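D-glucosaminate-6-phosphate ammonia lyase (Salmonella typhimurium, PDB 7LCE) is a pyridoxal-phosphate-dependent enzyme related to selenocysteine synthase, built on the aminotransferase-type fold and carrying its cofactor in covalent form. Local coordinates at residues Lys13-Cys18 and Ile327-Arg332; Ala49-Thr54 and Glu249-Leu254; Ala103-Met108 and Asn150-Ala155; Ala154-Val159 and Asp173-Val178; Ile302-Asn307 and Phe341-Arg346. All blocks are in the same frame, centred on the assembly; numbering follows the deposited sequence.

Three of the five contacts, interactions 1, 2 and 4, are buried, while interactions 3 and 5 are partly buried. Interactions 3 and 4 share strand 153-159 of the large mixed sheet: the first joins it to a neighbouring strand by backbone bonds, the second covers it with a helix through hydrophobic side chains. Interactions 1 and 5 adjoin, their centres about 12 Å apart, and both are strand pairings, one parallel and one antiparallel, on the far side of the chain's centre from 3 and 4. Interaction 2 pairs two helices through a methionine without any hydrogen bond between them. It and interaction 1 also touch a second subunit.

Interaction 1: Lys13-Cys18 and Ile327-Arg332; sequences KVINAC and IAIYAR
A parallel strand pair ties the N-terminal segment Lys13-Cys18 to Ile327-Arg332, more than 300 residues further along the chain. The pairing shows the zigzag bonding of parallel strands, in which alternate residues of each strand give and take the bonds. Ala328 N bonds to Lys13 O, Ile15 N to Ala328 O at 2.8 Å, and Tyr330 N to Ile15 O at 3.0 Å, the last two almost straight. Ala17 N then closes on Tyr330 O with a more bent N-H, at 141°. On the face carrying Ile15 and Ile329 the two side chains run abreast, and Ile15 CD1 reaches back to Ile327 CG2 (3.7 Å) because CG1 stands opposite the carbonyl carbon (chi1 -58°). Helix 352-365 covers this face. On the other, Val14 CG1 meets Tyr330 CD1 at 3.8 Å, while the Tyr330 hydroxyl bonds to Glu46 of the second subunit. Asn16 OD1 accepts from Cys18 N (3.0 Å) in an Asx turn and its ND2 bonds to Gly19 O, so both ends of the amide are used. Arg332 CG lies 3.5 Å from Cys18 O. Such a joining of an N-terminal strand to the C-terminal part of the chain is consistent with the small domain of enzymes with the aminotransferase-type fold.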
# COMPACT_ATOMS: atom_id res chain seq x y z
N LYS A 13 -22.83 55.27 9.26
CA LYS A 13 -21.96 55.68 10.34
C LYS A 13 -22.15 54.73 11.51
O LYS A 13 -23.28 54.50 11.96
CB LYS A 13 -22.25 57.12 10.76
CG LYS A 13 -21.49 57.58 11.99
CD LYS A 13 -21.78 59.03 12.32
CE LYS A 13 -21.08 59.44 13.60
NZ LYS A 13 -19.60 59.27 13.47
N VAL A 14 -21.05 54.17 12.02
CA VAL A 14 -21.09 53.15 13.06
C VAL A 14 -20.58 53.75 14.36
O VAL A 14 -19.55 54.42 14.38
CB VAL A 14 -20.26 51.91 12.66
CG1 VAL A 14 -20.30 50.88 13.77
CG2 VAL A 14 -20.77 51.33 11.35
N ILE A 15 -21.31 53.49 15.45
CA ILE A 15 -20.89 53.85 16.79
C ILE A 15 -20.68 52.55 17.56
O ILE A 15 -21.63 51.79 17.78
CB ILE A 15 -21.92 54.74 17.50
CG1 ILE A 15 -22.17 56.01 16.69
CG2 ILE A 15 -21.44 55.09 18.90
CD1 ILE A 15 -23.11 56.98 17.38
N ASN A 16 -19.44 52.32 17.99
CA ASN A 16 -19.07 51.07 18.63
C ASN A 16 -19.09 51.24 20.14
O ASN A 16 -18.34 52.06 20.69
CB ASN A 16 -17.68 50.61 18.17
CG ASN A 16 -17.35 49.20 18.62
OD1 ASN A 16 -17.93 48.69 19.58
ND2 ASN A 16 -16.42 48.57 17.92
N ALA A 17 -19.93 50.46 20.81
CA ALA A 17 -20.00 50.45 22.27
C ALA A 17 -19.94 49.04 22.83
O ALA A 17 -20.21 48.85 24.02
CB ALA A 17 -21.26 51.17 22.75
N CYS A 18 -19.61 48.05 22.00
CA CYS A 18 -19.48 46.67 22.45
C CYS A 18 -18.03 46.29 22.76
O CYS A 18 -17.77 45.68 23.80
CB CYS A 18 -20.05 45.72 21.38
SG CYS A 18 -20.27 44.02 21.94
N ILE A 327 -28.01 55.47 12.03
CA ILE A 327 -26.71 55.42 12.69
C ILE A 327 -26.64 54.08 13.40
O ILE A 327 -27.39 53.83 14.36
CB ILE A 327 -26.52 56.59 13.68
CG1 ILE A 327 -26.61 57.93 12.96
CG2 ILE A 327 -25.19 56.46 14.40
CD1 ILE A 327 -25.57 58.11 11.88
N ALA A 328 -25.75 53.20 12.94
CA ALA A 328 -25.63 51.85 13.49
C ALA A 328 -24.91 51.92 14.84
O ALA A 328 -23.71 52.21 14.90
CB ALA A 328 -24.88 50.95 12.52
N ILE A 329 -25.64 51.65 15.92
CA ILE A 329 -25.10 51.69 17.27
C ILE A 329 -25.02 50.26 17.80
O ILE A 329 -26.05 49.59 17.97
CB ILE A 329 -25.94 52.57 18.20
CG1 ILE A 329 -25.93 54.02 17.71
CG2 ILE A 329 -25.44 52.48 19.63
CD1 ILE A 329 -27.05 54.86 18.27
N TYR A 330 -23.80 49.80 18.07
CA TYR A 330 -23.55 48.44 18.54
C TYR A 330 -23.23 48.48 20.03
O TYR A 330 -22.17 48.97 20.43
CB TYR A 330 -22.41 47.80 17.74
CG TYR A 330 -22.77 47.44 16.32
CD1 TYR A 330 -22.72 48.39 15.31
CD2 TYR A 330 -23.17 46.15 15.99
CE1 TYR A 330 -23.06 48.07 14.01
CE2 TYR A 330 -23.51 45.82 14.69
CZ TYR A 330 -23.45 46.78 13.70
OH TYR A 330 -23.78 46.45 12.40
N ALA A 331 -24.14 47.96 20.84
CA ALA A 331 -23.94 47.86 22.28
C ALA A 331 -23.62 46.42 22.68
O ALA A 331 -23.69 45.49 21.88
CB ALA A 331 -25.19 48.35 23.02
N ARG A 332 -23.26 46.25 23.96
CA ARG A 332 -23.00 44.92 24.49
C ARG A 332 -24.32 44.21 24.74
O ARG A 332 -25.15 44.68 25.53
CB ARG A 332 -22.18 45.01 25.78
CG ARG A 332 -20.72 45.37 25.59
CD ARG A 332 -20.00 45.49 26.93
NE ARG A 332 -19.91 44.22 27.64
CZ ARG A 332 -18.92 43.36 27.52
NH1 ARG A 332 -17.90 43.58 26.70
NH2 ARG A 332 -18.94 42.24 28.24

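Interaction 2: Ala49-Thr54 and Glu249-Leu254; sequences ALVEKT and ENMVGL
Met251 carries most of this contact, a nearly parallel pairing of helices 47-62 and 248-262 whose short segments cross at 16°. The axes stand 10.9 Å apart, so long side chains must span the gap. Met251 does so with its chain extended through SD (chi2 175°) and bent only at the last bond (chi3 67°), which turns the methyl CE in among Leu50, Val51 and Thr54. Leu50 meets it with CG, 3.8 Å from CE, and with CD2, whose nearest contacts are CE and SD of the methionine. The two side chains cross obliquely, and Val51 CG2 closes in on CE at 3.9 Å from its own helix. Leu50 CD1 also brushes Val252 CG2. No hydrogen bond joins the two segments; the attraction is dispersive and hydrophobic. Thr54 is turned inward but its hydroxyl is directed back to its own helix, toward Leu50 O, in a bond whose modelled length is doubtful. Ile69 of strand 66-70 touches both Thr54 and Met251, and Leu11 of a second subunit packs on Leu50, so the pair lies between the sheet and the subunit interface. The methyl CE of Met251 ends 3.5 Å from Thr54 OG1, a van der Waals contact with a polar atom.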
# COMPACT_ATOMS: atom_id res chain seq x y z
N ALA A 49 16.30 45.90 6.23
CA ALA A 49 16.65 46.71 7.39
C ALA A 49 15.42 47.09 8.21
O ALA A 49 15.50 47.21 9.43
CB ALA A 49 17.40 47.97 6.96
N LEU A 50 14.28 47.32 7.54
CA LEU A 50 13.06 47.65 8.27
C LEU A 50 12.55 46.45 9.07
O LEU A 50 12.06 46.61 10.19
CB LEU A 50 11.99 48.14 7.30
CG LEU A 50 10.68 48.60 7.94
CD1 LEU A 50 10.93 49.79 8.86
CD2 LEU A 50 9.67 48.94 6.87
N VAL A 51 12.63 45.25 8.49
CA VAL A 51 12.22 44.04 9.21
C VAL A 51 13.10 43.84 10.44
O VAL A 51 12.63 43.48 11.52
CB VAL A 51 12.26 42.82 8.29
CG1 VAL A 51 12.13 41.53 9.10
CG2 VAL A 51 11.16 42.91 7.23
N GLU A 52 14.41 44.06 10.27
CA GLU A 52 15.34 43.84 11.37
C GLU A 52 15.11 44.86 12.48
O GLU A 52 15.01 44.50 13.65
CB GLU A 52 16.77 43.92 10.83
CG GLU A 52 17.86 43.37 11.74
CD GLU A 52 17.76 41.86 11.90
OE1 GLU A 52 17.02 41.23 11.12
OE2 GLU A 52 18.42 41.31 12.81
N LYS A 53 15.01 46.14 12.10
CA LYS A 53 14.86 47.22 13.08
C LYS A 53 13.51 47.17 13.80
O LYS A 53 13.45 47.39 15.02
CB LYS A 53 15.04 48.58 12.39
CG LYS A 53 15.24 49.75 13.34
CD LYS A 53 16.51 49.58 14.15
CE LYS A 53 16.88 50.83 14.93
NZ LYS A 53 18.14 50.67 15.70
N THR A 54 12.43 46.91 13.07
CA THR A 54 11.12 46.83 13.71
C THR A 54 11.05 45.69 14.70
O THR A 54 10.40 45.81 15.75
CB THR A 54 10.01 46.70 12.66
OG1 THR A 54 10.35 45.66 11.73
CG2 THR A 54 9.82 48.02 11.91
N GLU A 249 4.02 50.41 5.55
CA GLU A 249 3.22 51.44 6.20
C GLU A 249 2.63 50.93 7.51
O GLU A 249 2.65 51.65 8.52
CB GLU A 249 2.12 51.93 5.25
CG GLU A 249 0.98 50.96 4.96
CD GLU A 249 1.37 49.86 3.99
OE1 GLU A 249 2.46 49.94 3.39
OE2 GLU A 249 0.57 48.91 3.82
N ASN A 250 2.11 49.70 7.53
CA ASN A 250 1.53 49.15 8.74
C ASN A 250 2.59 48.56 9.68
O ASN A 250 2.34 48.47 10.89
CB ASN A 250 0.49 48.09 8.39
CG ASN A 250 -0.81 48.70 7.89
OD1 ASN A 250 -0.85 49.87 7.50
ND2 ASN A 250 -1.87 47.90 7.87
N MET A 251 3.75 48.16 9.15
CA MET A 251 4.86 47.82 10.03
C MET A 251 5.24 49.00 10.91
O MET A 251 5.36 48.87 12.13
CB MET A 251 6.06 47.36 9.20
CG MET A 251 5.93 45.97 8.62
SD MET A 251 7.31 45.55 7.53
CE MET A 251 8.67 45.50 8.69
N VAL A 252 5.41 50.17 10.29
CA VAL A 252 5.69 51.39 11.06
C VAL A 252 4.51 51.74 11.94
O VAL A 252 4.68 52.19 13.08
CB VAL A 252 6.06 52.54 10.10
CG1 VAL A 252 6.22 53.84 10.87
CG2 VAL A 252 7.32 52.21 9.33
N GLY A 253 3.29 51.54 11.44
CA GLY A 253 2.11 51.87 12.22
C GLY A 253 2.03 51.09 13.52
O GLY A 253 1.66 51.65 14.56
N LEU A 254 2.39 49.81 13.49
CA LEU A 254 2.37 49.01 14.71
C LEU A 254 3.36 49.54 15.74
O LEU A 254 3.05 49.62 16.93
CB LEU A 254 2.68 47.55 14.39
CG LEU A 254 2.91 46.64 15.60
CD1 LEU A 254 1.67 46.55 16.46
CD2 LEU A 254 3.37 45.26 15.16

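Interaction 3: Ala103-Met108 and Asn150-Ala155; sequences ANEVVM and NEKTAA
With CG placed opposite the carbonyl carbon (chi1 -70°) and the chain straight beyond it (chi2 180°), Glu105 stretches past Lys152 CB to bring OE1 within 3.4 Å of Asn150 ND2. The bond is weak, and carboxylate and amide planes stand 85° apart, so the amide meets the acid crosswise rather than flat. On its other branch Asn150 shapes the turn before the strand: OD1 accepts from Lys152 N at 2.9 Å in an Asx turn, and Asn150 N is bonded to Thr153 OG1. The backbones join more firmly. Glu105 N bonds to Lys152 O at 3.0 Å, and Val107 N to Ala155 O at 2.9 Å. Between these bonds, Glu105 O takes Ala154 N in a nearly straight bond and Ala155 N in a weak one at 3.4 Å. One carbonyl thus serves two successive N-H groups, and the register slips by one residue. Beside the bulge, Val107 CG2 lies 3.7 Å from Thr153 CG2. Strand 130-134 flanks strand 105-109 on its other side and helix 73-86 covers Val106 and Ala155. The result is a beta bulge between neighbouring parallel strands of the seven-stranded mixed sheet characteristic of the aminotransferase-type fold.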
# COMPACT_ATOMS: atom_id res chain seq x y z
N ALA A 103 8.62 16.25 10.74
CA ALA A 103 7.99 16.40 12.05
C ALA A 103 7.06 17.60 11.99
O ALA A 103 7.52 18.74 11.95
CB ALA A 103 9.05 16.57 13.13
N ASN A 104 5.75 17.34 11.96
CA ASN A 104 4.78 18.39 11.72
C ASN A 104 3.62 18.39 12.71
O ASN A 104 2.67 19.16 12.52
CB ASN A 104 4.22 18.29 10.29
CG ASN A 104 3.68 16.91 9.97
OD1 ASN A 104 3.42 16.10 10.87
ND2 ASN A 104 3.48 16.64 8.69
N GLU A 105 3.65 17.55 13.73
CA GLU A 105 2.54 17.48 14.67
C GLU A 105 2.63 18.63 15.67
O GLU A 105 3.69 18.85 16.28
CB GLU A 105 2.53 16.14 15.40
CG GLU A 105 2.16 14.97 14.50
CD GLU A 105 2.16 13.64 15.23
OE1 GLU A 105 2.42 13.63 16.45
OE2 GLU A 105 1.90 12.61 14.57
N VAL A 106 1.53 19.35 15.83
CA VAL A 106 1.41 20.43 16.81
C VAL A 106 0.51 19.94 17.93
O VAL A 106 -0.66 19.61 17.70
CB VAL A 106 0.85 21.72 16.18
CG1 VAL A 106 0.57 22.75 17.25
CG2 VAL A 106 1.83 22.27 15.15
N VAL A 107 1.05 19.89 19.14
CA VAL A 107 0.35 19.34 20.30
C VAL A 107 -0.30 20.48 21.07
O VAL A 107 0.37 21.42 21.50
CB VAL A 107 1.30 18.54 21.19
CG1 VAL A 107 0.62 18.19 22.50
CG2 VAL A 107 1.78 17.29 20.47
N MET A 108 -1.62 20.38 21.27
CA MET A 108 -2.36 21.40 21.99
C MET A 108 -3.49 20.75 22.76
O MET A 108 -3.87 19.60 22.50
CB MET A 108 -2.90 22.48 21.05
CG MET A 108 -3.90 21.96 20.04
SD MET A 108 -4.51 23.26 18.96
CE MET A 108 -5.39 24.31 20.11
N ASN A 150 6.08 12.84 20.54
CA ASN A 150 6.84 11.76 19.91
C ASN A 150 7.76 12.39 18.87
O ASN A 150 7.85 13.61 18.75
CB ASN A 150 5.90 10.70 19.32
CG ASN A 150 4.94 11.26 18.30
OD1 ASN A 150 5.31 11.50 17.15
ND2 ASN A 150 3.70 11.48 18.71
N GLU A 151 8.45 11.53 18.10
CA GLU A 151 9.45 12.02 17.16
C GLU A 151 8.84 12.82 16.01
O GLU A 151 9.57 13.52 15.31
CB GLU A 151 10.27 10.86 16.60
CG GLU A 151 9.49 9.91 15.70
CD GLU A 151 8.66 8.91 16.48
OE1 GLU A 151 8.73 8.90 17.72
OE2 GLU A 151 7.92 8.12 15.83
N LYS A 152 7.53 12.72 15.80
CA LYS A 152 6.85 13.51 14.78
C LYS A 152 6.36 14.85 15.30
O LYS A 152 5.91 15.68 14.50
CB LYS A 152 5.67 12.72 14.20
CG LYS A 152 6.06 11.66 13.18
CD LYS A 152 6.72 12.28 11.96
CE LYS A 152 6.74 11.30 10.79
NZ LYS A 152 7.43 11.85 9.59
N THR A 153 6.42 15.08 16.61
CA THR A 153 5.95 16.34 17.18
C THR A 153 6.87 17.48 16.78
O THR A 153 8.09 17.36 16.86
CB THR A 153 5.86 16.23 18.70
OG1 THR A 153 4.98 15.16 19.06
CG2 THR A 153 5.33 17.52 19.29
N ALA A 154 6.27 18.60 16.36
CA ALA A 154 7.04 19.76 15.93
C ALA A 154 6.97 20.94 16.89
O ALA A 154 7.93 21.71 16.96
CB ALA A 154 6.56 20.23 14.55
N ALA A 155 5.88 21.09 17.64
CA ALA A 155 5.73 22.20 18.56
C ALA A 155 4.57 21.92 19.50
O ALA A 155 3.71 21.07 19.22
CB ALA A 155 5.52 23.52 17.82

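Interaction 4: Ala154-Val159 and Asp173-Val178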
# COMPACT_ATOMS: atom_id res chain seq x y z
N ALA A 154 6.27 18.60 16.36
CA ALA A 154 7.04 19.76 15.93
C ALA A 154 6.97 20.94 16.89
O ALA A 154 7.93 21.71 16.96
CB ALA A 154 6.56 20.23 14.55
N ALA A 155 5.88 21.09 17.64
CA ALA A 155 5.73 22.20 18.56
C ALA A 155 4.57 21.92 19.50
O ALA A 155 3.71 21.07 19.22
CB ALA A 155 5.52 23.52 17.82
N LEU A 156 4.54 22.66 20.61
CA LEU A 156 3.41 22.69 21.52
C LEU A 156 2.73 24.05 21.40
O LEU A 156 3.40 25.08 21.24
CB LEU A 156 3.84 22.45 22.97
CG LEU A 156 4.21 21.04 23.41
CD1 LEU A 156 5.54 20.60 22.83
CD2 LEU A 156 4.23 20.95 24.94
N LEU A 157 1.40 24.06 21.49
CA LEU A 157 0.62 25.29 21.32
C LEU A 157 -0.25 25.52 22.55
O LEU A 157 -1.05 24.65 22.92
CB LEU A 157 -0.24 25.23 20.06
CG LEU A 157 -1.01 26.52 19.77
CD1 LEU A 157 -0.06 27.60 19.29
CD2 LEU A 157 -2.11 26.29 18.76
N TYR A 158 -0.10 26.69 23.16
CA TYR A 158 -0.95 27.14 24.25
C TYR A 158 -1.74 28.35 23.78
O TYR A 158 -1.16 29.31 23.26
CB TYR A 158 -0.12 27.48 25.49
CG TYR A 158 -0.94 27.76 26.73
CD1 TYR A 158 -1.49 29.01 26.96
CD2 TYR A 158 -1.14 26.77 27.69
CE1 TYR A 158 -2.24 29.27 28.09
CE2 TYR A 158 -1.89 27.02 28.83
CZ TYR A 158 -2.43 28.28 29.03
OH TYR A 158 -3.18 28.54 30.16
N VAL A 159 -3.05 28.31 23.97
CA VAL A 159 -3.94 29.38 23.52
C VAL A 159 -4.51 30.07 24.75
O VAL A 159 -5.18 29.44 25.57
CB VAL A 159 -5.07 28.85 22.62
CG1 VAL A 159 -5.88 30.00 22.05
CG2 VAL A 159 -4.50 27.98 21.51
N ASP A 173 2.69 26.89 32.85
CA ASP A 173 3.92 26.31 33.39
C ASP A 173 4.09 24.87 32.92
O ASP A 173 5.21 24.43 32.61
CB ASP A 173 3.92 26.38 34.91
CG ASP A 173 3.93 27.80 35.43
OD1 ASP A 173 4.62 28.65 34.84
OD2 ASP A 173 3.23 28.07 36.44
N ASP A 174 2.99 24.11 32.87
CA ASP A 174 3.06 22.72 32.43
C ASP A 174 3.58 22.61 31.01
O ASP A 174 4.38 21.72 30.70
CB ASP A 174 1.68 22.07 32.55
CG ASP A 174 1.27 21.84 34.00
OD1 ASP A 174 2.10 21.34 34.79
OD2 ASP A 174 0.11 22.16 34.34
N PHE A 175 3.14 23.50 30.12
CA PHE A 175 3.61 23.47 28.74
C PHE A 175 5.09 23.82 28.64
O PHE A 175 5.83 23.18 27.89
CB PHE A 175 2.77 24.40 27.88
CG PHE A 175 1.55 23.75 27.30
CD1 PHE A 175 0.42 23.57 28.07
CD2 PHE A 175 1.55 23.29 26.00
CE1 PHE A 175 -0.70 22.96 27.56
CE2 PHE A 175 0.43 22.67 25.47
CZ PHE A 175 -0.70 22.51 26.25
N VAL A 176 5.53 24.84 29.39
CA VAL A 176 6.94 25.24 29.34
C VAL A 176 7.84 24.08 29.77
O VAL A 176 8.84 23.78 29.12
CB VAL A 176 7.18 26.48 30.21
CG1 VAL A 176 8.65 26.85 30.22
CG2 VAL A 176 6.34 27.64 29.71
N GLN A 177 7.48 23.41 30.87
CA GLN A 177 8.31 22.33 31.38
C GLN A 177 8.38 21.17 30.39
O GLN A 177 9.47 20.63 30.15
CB GLN A 177 7.77 21.85 32.73
CG GLN A 177 7.78 22.92 33.81
CD GLN A 177 7.21 22.41 35.13
OE1 GLN A 177 7.30 21.23 35.44
NE2 GLN A 177 6.61 23.31 35.90
N VAL A 178 7.24 20.79 29.82
CA VAL A 178 7.23 19.68 28.86
C VAL A 178 7.97 20.07 27.58
O VAL A 178 8.71 19.26 27.01
CB VAL A 178 5.79 19.24 28.57
CG1 VAL A 178 5.76 18.18 27.49
CG2 VAL A 178 5.14 18.72 29.84
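Leu157 N is probably hydrogen-bonded to Val107 O of the neighbouring strand, and the carbonyl O of the same Leu157 meets Phe175 CE2 at 3.6 Å. Phe175 is the centre of the contact, reaching from helix 172-181 to strand 153-159, with which the helix runs almost antiparallel. Tyr158 presents its edge to the face of that ring in an offset T-shaped pair, with centroids 5.4 Å apart and planes at 80°; Tyr158 CD2 comes within 3.6 Å of Phe175 CD1. The tyrosine CG swings opposite its backbone N (chi1 -171°), which carries the ring out beside the phenylalanine. Another edge-to-face partner, His112, touches the tyrosine. On the far flank of Phe175, Leu156 CB lies at the ring edge in its plane and Leu156 CD2 meets Phe175 CD2 at 3.7 Å. The same methyl reaches Val178 CG1 one helical turn on, at 4.1 Å. Leu145 of helix 142-147 packs on Leu156, Phe175 and Val178 too. The helix is the crossover of a beta-alpha-beta unit running on to strand 186-189. No hydrogen bond links helix and strand here, so aromatic and aliphatic contacts hold the helix against the sheet, while the strand's backbone polar groups serve its neighbours.

Interaction 5: Ile302-Asn307 and Phe341-Arg346; sequences IRVRVN and FSLDPR
An antiparallel strand pairing joins Ile302-Asn307 to Phe341-Arg346 in a three-stranded sheet, where strand 300-306 is the middle one and strand 340-343 its neighbour. Ile302 and Leu343 form one hydrogen-bonded pair, with N-to-O distances of 3.3 Å from Ile302 N to Leu343 O and 3.1 Å from Leu343 N to Ile302 O. Val304 and Phe341 form the next, bonded 2.8 Å from Val304 N to Phe341 O and 2.9 Å back from Phe341 N to Val304 O. Between them Arg303 and Ser342 face each other as a non-hydrogen-bonded pair, and the guanidinium of Arg303 turns to a salt bridge with Asp289. The opposite face is hydrophobic. Phe341 holds CG between its backbone N and carbonyl carbon (chi1 69°), which lays the ring beside Val304: Val304 CB sits over one face of the Phe341 ring, 3.9 Å from its centroid and 18° off the normal, a CH-pi contact. Val304 CG2 meets Leu343 CD1 at 3.6 Å on the other flank. Helix 270-282 covers Ile302 and Val304, while helix 315-324 covers Val306 and Phe341. Val306 meets the rim of the aromatic group, its CG2 at the edge of the Phe341 ring, 3.7 Å from CE2.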
# COMPACT_ATOMS: atom_id res chain seq x y z
N ILE A 302 -21.63 51.62 31.11
CA ILE A 302 -22.97 52.16 31.37
C ILE A 302 -23.97 51.04 31.13
O ILE A 302 -24.31 50.72 29.98
CB ILE A 302 -23.29 53.39 30.51
CG1 ILE A 302 -22.27 54.51 30.75
CG2 ILE A 302 -24.70 53.89 30.79
CD1 ILE A 302 -22.37 55.63 29.73
N ARG A 303 -24.43 50.43 32.21
CA ARG A 303 -25.43 49.38 32.14
C ARG A 303 -26.81 50.02 31.99
O ARG A 303 -27.21 50.84 32.82
CB ARG A 303 -25.37 48.50 33.38
CG ARG A 303 -26.39 47.39 33.43
CD ARG A 303 -26.19 46.54 34.67
NE ARG A 303 -26.37 47.31 35.89
CZ ARG A 303 -26.02 46.87 37.10
NH1 ARG A 303 -25.49 45.68 37.28
NH2 ARG A 303 -26.23 47.66 38.15
N VAL A 304 -27.54 49.63 30.95
CA VAL A 304 -28.85 50.19 30.64
C VAL A 304 -29.87 49.08 30.79
O VAL A 304 -29.79 48.05 30.11
CB VAL A 304 -28.89 50.78 29.22
CG1 VAL A 304 -30.24 51.44 28.97
CG2 VAL A 304 -27.77 51.79 29.03
N ARG A 305 -30.84 49.30 31.68
CA ARG A 305 -31.90 48.34 31.94
C ARG A 305 -33.20 48.86 31.35
O ARG A 305 -33.54 50.03 31.53
CB ARG A 305 -32.04 48.09 33.45
CG ARG A 305 -33.06 47.03 33.83
CD ARG A 305 -32.94 46.66 35.31
NE ARG A 305 -31.63 46.10 35.64
CZ ARG A 305 -30.65 46.78 36.23
NH1 ARG A 305 -30.79 48.05 36.56
NH2 ARG A 305 -29.50 46.16 36.48
N VAL A 306 -33.91 47.99 30.64
CA VAL A 306 -35.13 48.36 29.93
C VAL A 306 -36.32 47.75 30.66
O VAL A 306 -36.29 46.57 31.03
CB VAL A 306 -35.08 47.89 28.46
CG1 VAL A 306 -36.25 48.46 27.68
CG2 VAL A 306 -33.76 48.28 27.83
N ASN A 307 -37.36 48.55 30.85
CA ASN A 307 -38.61 48.08 31.42
C ASN A 307 -39.62 47.95 30.29
O ASN A 307 -40.08 48.96 29.74
CB ASN A 307 -39.12 49.03 32.51
CG ASN A 307 -40.36 48.51 33.20
OD1 ASN A 307 -41.47 48.97 32.93
ND2 ASN A 307 -40.18 47.53 34.08
N PHE A 341 -28.78 45.87 28.42
CA PHE A 341 -27.69 46.01 27.47
C PHE A 341 -26.72 47.06 27.99
O PHE A 341 -27.11 47.99 28.70
CB PHE A 341 -28.18 46.35 26.05
CG PHE A 341 -28.77 47.73 25.92
CD1 PHE A 341 -27.96 48.81 25.60
CD2 PHE A 341 -30.12 47.94 26.07
CE1 PHE A 341 -28.50 50.08 25.47
CE2 PHE A 341 -30.67 49.20 25.94
CZ PHE A 341 -29.85 50.27 25.64
N SER A 342 -25.45 46.90 27.64
CA SER A 342 -24.40 47.77 28.16
C SER A 342 -23.65 48.45 27.03
O SER A 342 -23.63 47.98 25.89
CB SER A 342 -23.42 46.97 29.03
OG SER A 342 -22.39 47.80 29.52
N LEU A 343 -23.01 49.57 27.37
CA LEU A 343 -22.24 50.37 26.43
C LEU A 343 -20.82 50.49 26.96
O LEU A 343 -20.60 51.00 28.06
CB LEU A 343 -22.85 51.77 26.23
CG LEU A 343 -24.24 52.01 25.64
CD1 LEU A 343 -25.36 51.32 26.38
CD2 LEU A 343 -24.50 53.51 25.60
N ASP A 344 -19.85 50.03 26.17
CA ASP A 344 -18.45 50.10 26.54
C ASP A 344 -17.89 51.41 25.99
O ASP A 344 -17.78 51.55 24.76
CB ASP A 344 -17.68 48.91 26.00
CG ASP A 344 -16.33 48.72 26.67
OD1 ASP A 344 -15.77 49.72 27.17
OD2 ASP A 344 -15.83 47.58 26.68
N PRO A 345 -17.52 52.37 26.84
CA PRO A 345 -17.12 53.69 26.32
C PRO A 345 -15.74 53.72 25.68
O PRO A 345 -15.37 54.75 25.11
CB PRO A 345 -17.15 54.57 27.58
CG PRO A 345 -16.82 53.62 28.68
CD PRO A 345 -17.47 52.31 28.31
N ARG A 346 -14.98 52.63 25.76
CA ARG A 346 -13.61 52.65 25.26
C ARG A 346 -13.56 52.84 23.75
O ARG A 346 -12.68 53.54 23.23
CB ARG A 346 -12.89 51.36 25.68
CG ARG A 346 -12.80 51.21 27.20
CD ARG A 346 -12.13 49.91 27.62
NE ARG A 346 -13.02 48.76 27.48
CZ ARG A 346 -12.65 47.50 27.66
NH1 ARG A 346 -11.42 47.18 28.02
NH2 ARG A 346 -13.55 46.53 27.49